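Local structure of ADP-ribosylation factor-binding protein GGA1 (Saccharomyces cerevisiae, 5CN1) at residues S31-R36 against S92-K97; L37-S42 against Q84-E89. The protein may regulate membrane traffic through the trans-Golgi network and binds ARF1 and ARF2, the piece described being its C-terminal gamma-adaptin-ear (GAE) domain. All coordinates share one frame; numbering follows the deposited sequence.

Contact 1. Residues S31-R36 against S92-K97; sequences SMTKLR and SVNLGK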
loop_
_atom_site.group_PDB
_atom_site.type_symbol
_atom_site.label_atom_id
_atom_site.label_comp_id
_atom_site.label_asym_id
_atom_site.label_seq_id
_atom_site.Cartn_x
_atom_site.Cartn_y
_atom_site.Cartn_z
ATOM N N SER A 31 19.221 -1.494 2.784
ATOM C CA SER A 31 20.316 -2.079 3.506
ATOM C C SER A 31 20.188 -3.561 3.257
ATOM O O SER A 31 19.352 -3.987 2.473
ATOM C CB SER A 31 20.225 -1.721 4.996
ATOM O OG SER A 31 19.379 -2.605 5.722
ATOM N N MET A 32 21.015 -4.357 3.906
ATOM C CA MET A 32 20.943 -5.790 3.687
ATOM C C MET A 32 19.721 -6.411 4.403
ATOM O O MET A 32 19.262 -7.491 4.018
ATOM C CB MET A 32 22.270 -6.488 4.044
ATOM C CG MET A 32 22.707 -6.418 5.503
ATOM S SD MET A 32 24.304 -7.222 5.826
ATOM C CE MET A 32 24.042 -8.885 5.195
ATOM N N THR A 33 19.177 -5.720 5.409
ATOM C CA THR A 33 18.000 -6.209 6.139
ATOM C C THR A 33 16.681 -5.446 5.915
ATOM O O THR A 33 15.649 -5.864 6.431
ATOM C CB THR A 33 18.293 -6.197 7.629
ATOM O OG1 THR A 33 18.825 -4.912 7.972
ATOM C CG2 THR A 33 19.305 -7.297 7.965
ATOM N N LYS A 34 16.700 -4.380 5.116
ATOM C CA LYS A 34 15.567 -3.458 5.022
ATOM C C LYS A 34 15.139 -3.141 3.610
ATOM O O LYS A 34 15.923 -2.622 2.812
ATOM C CB LYS A 34 15.896 -2.121 5.702
ATOM C CG LYS A 34 14.673 -1.218 5.864
ATOM C CD LYS A 34 15.006 0.247 5.651
ATOM C CE LYS A 34 15.468 0.909 6.934
ATOM N NZ LYS A 34 14.299 1.307 7.765
ATOM N N LEU A 35 13.877 -3.422 3.313
ATOM C CA LEU A 35 13.223 -2.907 2.102
ATOM C C LEU A 35 12.397 -1.643 2.397
ATOM O O LEU A 35 11.734 -1.541 3.437
ATOM C CB LEU A 35 12.299 -3.957 1.531
ATOM C CG LEU A 35 12.990 -5.247 1.169
ATOM C CD1 LEU A 35 11.981 -6.350 0.956
ATOM C CD2 LEU A 35 13.815 -5.039 -0.089
ATOM N N ARG A 36 12.431 -0.692 1.471
ATOM C CA ARG A 36 11.656 0.529 1.595
ATOM C C ARG A 36 10.584 0.563 0.519
ATOM O O ARG A 36 10.906 0.505 -0.659
ATOM C CB ARG A 36 12.572 1.731 1.478
ATOM C CG ARG A 36 11.868 3.073 1.595
ATOM C CD ARG A 36 12.844 4.153 2.038
ATOM N NE ARG A 36 12.245 5.488 2.037
ATOM C CZ ARG A 36 12.063 6.245 0.948
ATOM N NH1 ARG A 36 12.412 5.810 -0.262
ATOM N NH2 ARG A 36 11.507 7.448 1.071
ATOM N N SER A 92 14.172 -12.226 6.900
ATOM C CA SER A 92 13.508 -12.676 5.662
ATOM C C SER A 92 13.975 -11.895 4.457
ATOM O O SER A 92 14.186 -12.468 3.388
ATOM C CB SER A 92 11.993 -12.553 5.762
ATOM O OG SER A 92 11.484 -13.430 6.733
ATOM N N VAL A 93 14.129 -10.586 4.631
ATOM C CA VAL A 93 14.618 -9.753 3.541
ATOM C C VAL A 93 16.075 -10.094 3.227
ATOM O O VAL A 93 16.443 -10.102 2.068
ATOM C CB VAL A 93 14.324 -8.224 3.709
ATOM C CG1 VAL A 93 13.612 -7.897 5.001
ATOM C CG2 VAL A 93 15.540 -7.325 3.489
ATOM N N ASN A 94 16.863 -10.407 4.260
ATOM C CA ASN A 94 18.298 -10.708 4.146
ATOM C C ASN A 94 18.490 -12.024 3.389
ATOM O O ASN A 94 19.154 -12.066 2.355
ATOM C CB ASN A 94 18.909 -10.769 5.558
ATOM C CG ASN A 94 20.423 -10.642 5.565
ATOM O OD1 ASN A 94 21.088 -10.771 4.533
ATOM N ND2 ASN A 94 20.982 -10.418 6.758
ATOM N N LEU A 95 17.862 -13.090 3.876
ATOM C CA LEU A 95 17.567 -14.240 3.032
ATOM C C LEU A 95 16.719 -13.764 1.870
ATOM O O LEU A 95 16.307 -12.599 1.807
ATOM C CB LEU A 95 16.789 -15.286 3.817
ATOM C CG LEU A 95 17.584 -16.207 4.754
ATOM C CD1 LEU A 95 18.954 -15.676 5.156
ATOM C CD2 LEU A 95 16.775 -16.572 5.995
ATOM N N GLY A 96 16.421 -14.644 0.939
ATOM C CA GLY A 96 15.464 -14.232 -0.091
ATOM C C GLY A 96 14.035 -14.650 0.228
ATOM O O GLY A 96 13.253 -14.867 -0.691
ATOM N N LYS A 97 13.687 -14.777 1.509
ATOM C CA LYS A 97 12.414 -15.393 1.870
ATOM C C LYS A 97 11.207 -14.564 1.392
ATOM O O LYS A 97 11.193 -13.337 1.521
ATOM C CB LYS A 97 12.354 -15.701 3.366
ATOM C CG LYS A 97 13.227 -16.894 3.749
ATOM C CD LYS A 97 12.934 -17.438 5.137
#

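Contact 2. Residues L37-S42 against Q84-E89; sequences LVIFYS and QIASVE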
loop_
_atom_site.group_PDB
_atom_site.type_symbol
_atom_site.label_atom_id
_atom_site.label_comp_id
_atom_site.label_asym_id
_atom_site.label_seq_id
_atom_site.Cartn_x
_atom_site.Cartn_y
_atom_site.Cartn_z
ATOM N N LEU A 37 9.314 0.617 0.935
ATOM C CA LEU A 37 8.168 0.749 0.006
ATOM C C LEU A 37 7.644 2.159 0.014
ATOM O O LEU A 37 7.419 2.744 1.089
ATOM C CB LEU A 37 6.988 -0.139 0.387
ATOM C CG LEU A 37 7.137 -1.641 0.251
ATOM C CD1 LEU A 37 7.798 -2.212 1.492
ATOM C CD2 LEU A 37 5.779 -2.264 0.031
ATOM N N VAL A 38 7.405 2.688 -1.182
ATOM C CA VAL A 38 6.837 4.008 -1.328
ATOM C C VAL A 38 5.488 3.819 -1.985
ATOM O O VAL A 38 5.387 3.784 -3.211
ATOM C CB VAL A 38 7.755 4.922 -2.154
ATOM C CG1 VAL A 38 7.169 6.326 -2.256
ATOM C CG2 VAL A 38 9.135 4.985 -1.519
ATOM N N ILE A 39 4.448 3.691 -1.163
ATOM C CA ILE A 39 3.139 3.223 -1.644
ATOM C C ILE A 39 2.416 4.413 -2.226
ATOM O O ILE A 39 2.484 5.496 -1.662
ATOM C CB ILE A 39 2.277 2.612 -0.523
ATOM C CG1 ILE A 39 3.134 1.663 0.333
ATOM C CG2 ILE A 39 1.057 1.922 -1.120
ATOM C CD1 ILE A 39 2.417 1.040 1.520
ATOM N N PHE A 40 1.751 4.199 -3.358
ATOM C CA PHE A 40 0.966 5.239 -4.027
ATOM C C PHE A 40 -0.481 4.805 -4.215
ATOM O O PHE A 40 -0.766 3.681 -4.602
ATOM C CB PHE A 40 1.554 5.568 -5.407
ATOM C CG PHE A 40 2.875 6.286 -5.351
ATOM C CD1 PHE A 40 2.921 7.653 -5.168
ATOM C CD2 PHE A 40 4.052 5.582 -5.453
ATOM C CE1 PHE A 40 4.128 8.319 -5.108
ATOM C CE2 PHE A 40 5.261 6.238 -5.391
ATOM C CZ PHE A 40 5.301 7.608 -5.215
ATOM N N TYR A 41 -1.387 5.737 -4.014
ATOM C CA TYR A 41 -2.795 5.450 -4.167
ATOM C C TYR A 41 -3.359 6.225 -5.359
ATOM O O TYR A 41 -3.240 7.437 -5.417
ATOM C CB TYR A 41 -3.525 5.763 -2.859
ATOM C CG TYR A 41 -2.893 5.057 -1.666
ATOM C CD1 TYR A 41 -3.211 3.757 -1.345
ATOM C CD2 TYR A 41 -1.948 5.691 -0.887
ATOM C CE1 TYR A 41 -2.605 3.106 -0.282
ATOM C CE2 TYR A 41 -1.360 5.055 0.195
ATOM C CZ TYR A 41 -1.704 3.768 0.500
ATOM O OH TYR A 41 -1.105 3.155 1.587
ATOM N N SER A 42 -3.966 5.511 -6.304
ATOM C CA SER A 42 -4.591 6.170 -7.464
ATOM C C SER A 42 -6.098 5.921 -7.578
ATOM O O SER A 42 -6.553 4.776 -7.551
ATOM C CB SER A 42 -3.872 5.740 -8.757
ATOM O OG SER A 42 -2.577 6.333 -8.806
ATOM N N GLN A 84 2.527 7.061 0.738
ATOM C CA GLN A 84 2.791 6.625 2.118
ATOM C C GLN A 84 4.008 5.733 2.104
ATOM O O GLN A 84 4.064 4.750 1.342
ATOM C CB GLN A 84 1.608 5.829 2.666
ATOM C CG GLN A 84 1.778 5.390 4.120
ATOM C CD GLN A 84 0.497 4.804 4.727
ATOM O OE1 GLN A 84 0.329 4.830 5.939
ATOM N NE2 GLN A 84 -0.403 4.289 3.888
ATOM N N ILE A 85 4.945 6.059 2.976
ATOM C CA ILE A 85 6.161 5.281 3.104
ATOM C C ILE A 85 6.029 4.211 4.206
ATOM O O ILE A 85 5.574 4.499 5.333
ATOM C CB ILE A 85 7.361 6.161 3.450
ATOM C CG1 ILE A 85 7.460 7.391 2.528
ATOM C CG2 ILE A 85 8.637 5.323 3.404
ATOM C CD1 ILE A 85 7.832 7.093 1.095
ATOM N N ALA A 86 6.445 2.996 3.854
ATOM C CA ALA A 86 6.604 1.884 4.760
ATOM C C ALA A 86 8.014 1.314 4.609
ATOM O O ALA A 86 8.662 1.509 3.588
ATOM C CB ALA A 86 5.586 0.803 4.442
ATOM N N SER A 87 8.489 0.611 5.626
ATOM C CA SER A 87 9.667 -0.232 5.490
ATOM C C SER A 87 9.446 -1.594 6.144
ATOM O O SER A 87 8.586 -1.779 7.036
ATOM C CB SER A 87 10.910 0.450 6.033
ATOM O OG SER A 87 10.829 0.604 7.427
ATOM N N VAL A 88 10.189 -2.560 5.633
ATOM C CA VAL A 88 10.138 -3.938 6.090
ATOM C C VAL A 88 11.569 -4.340 6.395
ATOM O O VAL A 88 12.452 -4.155 5.571
ATOM C CB VAL A 88 9.540 -4.859 5.022
ATOM C CG1 VAL A 88 9.729 -6.307 5.402
ATOM C CG2 VAL A 88 8.056 -4.587 4.871
ATOM N N GLU A 89 11.801 -4.867 7.589
ATOM C CA GLU A 89 13.166 -5.076 8.072
ATOM C C GLU A 89 13.250 -6.379 8.844
ATOM O O GLU A 89 12.365 -6.704 9.656
ATOM C CB GLU A 89 13.632 -3.871 8.919
ATOM C CG GLU A 89 14.980 -4.026 9.624
ATOM O OE1 GLU A 89 13.767 -3.607 12.688
ATOM O OE2 GLU A 89 17.643 -2.947 8.989
#

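Contact 1. Residues S31-R36 against S92-K97
Val93, on the short helix 91-94, packs against Thr33 and Leu35 at one end of the GAE β-sandwich, where an ST turn bends the hairpin loop that joins strands 21-29 and 34-43. The tight part lies here. Both Val93 methyls crowd the Thr33 carbonyl: CG1 is 3.2 Å from Thr33 O, while CG2 approaches the carbonyl carbon, Thr33 C, at 3.3 Å. With chi1 at 1°, Val93 holds CG1 almost eclipsed with its own backbone N, which suggests some strain in this close fit. Next to this carbonyl, the Leu35 and Val93 side chains run antiparallel past one another, and Leu35 CG meets Val93 CG2 at 4.0 Å. A compact branched residue suits the buried position, and Leu27 and Arg29 of strand 21-29 also pack against Leu35.

Toward solvent the packing becomes looser and more polar. The ST turn ties the loop back on itself: Ser31 OG accepts from Thr33 N at 3.1 Å, a job that suits a short hydroxyl side chain. On the helix, Asn94 CA directs a CA-H...O contact of 3.4 Å at Met32 O. The Asn94 amide lies alongside the Met32 and Thr33 side chains, which run in the same direction; a polar amide suits this partly exposed position. Thr33 turns its methyl rather than its hydroxyl to the amide, with CG2 3.7 Å from Asn94 ND2. Met32 is exposed, and the bend at its chi3 (-55°) brings CE to 3.6 Å from Asn94 OD1.

Contact 2. Residues L37-S42 against Q84-E89
Leu37 and Ala86 form an antiparallel hydrogen-bonded pair, with Leu37 N donating to Ala86 O (2.9 Å) and Ala86 N returning a straighter bond to Leu37 O (2.9 Å, 168° at the hydrogen). Ile39 and Gln84 repeat the ladder: Ile39 N reaches Gln84 O at 2.7 Å, and Gln84 N reaches Ile39 O at 2.9 Å. Leu37 O also receives a CA-H...O contact from Ile85. In the intervening non-hydrogen-bonded pair, Val38 and Ile85 turn their backbones outward, to Glu26 and Gln67 respectively; their side chains lie alongside each other, and a bend at chi2 (-69°) brings Ile85 CD1 to both Val38 methyls, 3.5 Å from CG1. Such beta-branched residues suit extended strands. Farther on, the Phe40 and Tyr41 backbones bond to Asp24 and Ile82, and Ser42 OG to Asp80 N.

On the other face, Leu37 CD1 meets Val88 CG2 at 4.1 Å, and small Ala86 lets Ile39 CD1 come to 4.3 Å from its CB. Tyr41 presents its ring edge, with CE2 3.9 Å from Gln84 CB. Replacing the tyrosine by an alanine is likely to open a gap beside Gln84 and leave Phe52 without its aromatic neighbour.

Strand 34-43 thus lies between strands 21-29 and 82-89, strand 63-66 continues the sheet, and Phe52 belongs to the separate three-stranded sheet.

Overall arrangement
The four segments come along the chain in the order 31-36, 37-42, 84-89 and 92-97, so contact 2 is the inner pairing and contact 1 the outer one. Their centres are 15 Å apart. Strand 34-43 serves both, and strand 82-89 runs on into helix 91-94, which sits at the sheet's end. The strand pairing continues between the two contacts, where Leu35 N and Val88 O are 2.8 Å apart, a probable hydrogen bond. The centre of contact 2 lies about 6 Å, and that of contact 1 about 18 Å, from the centre of the chain, so one lies in the buried middle of the GAE domain and the other at the surface, at one end of the sheet.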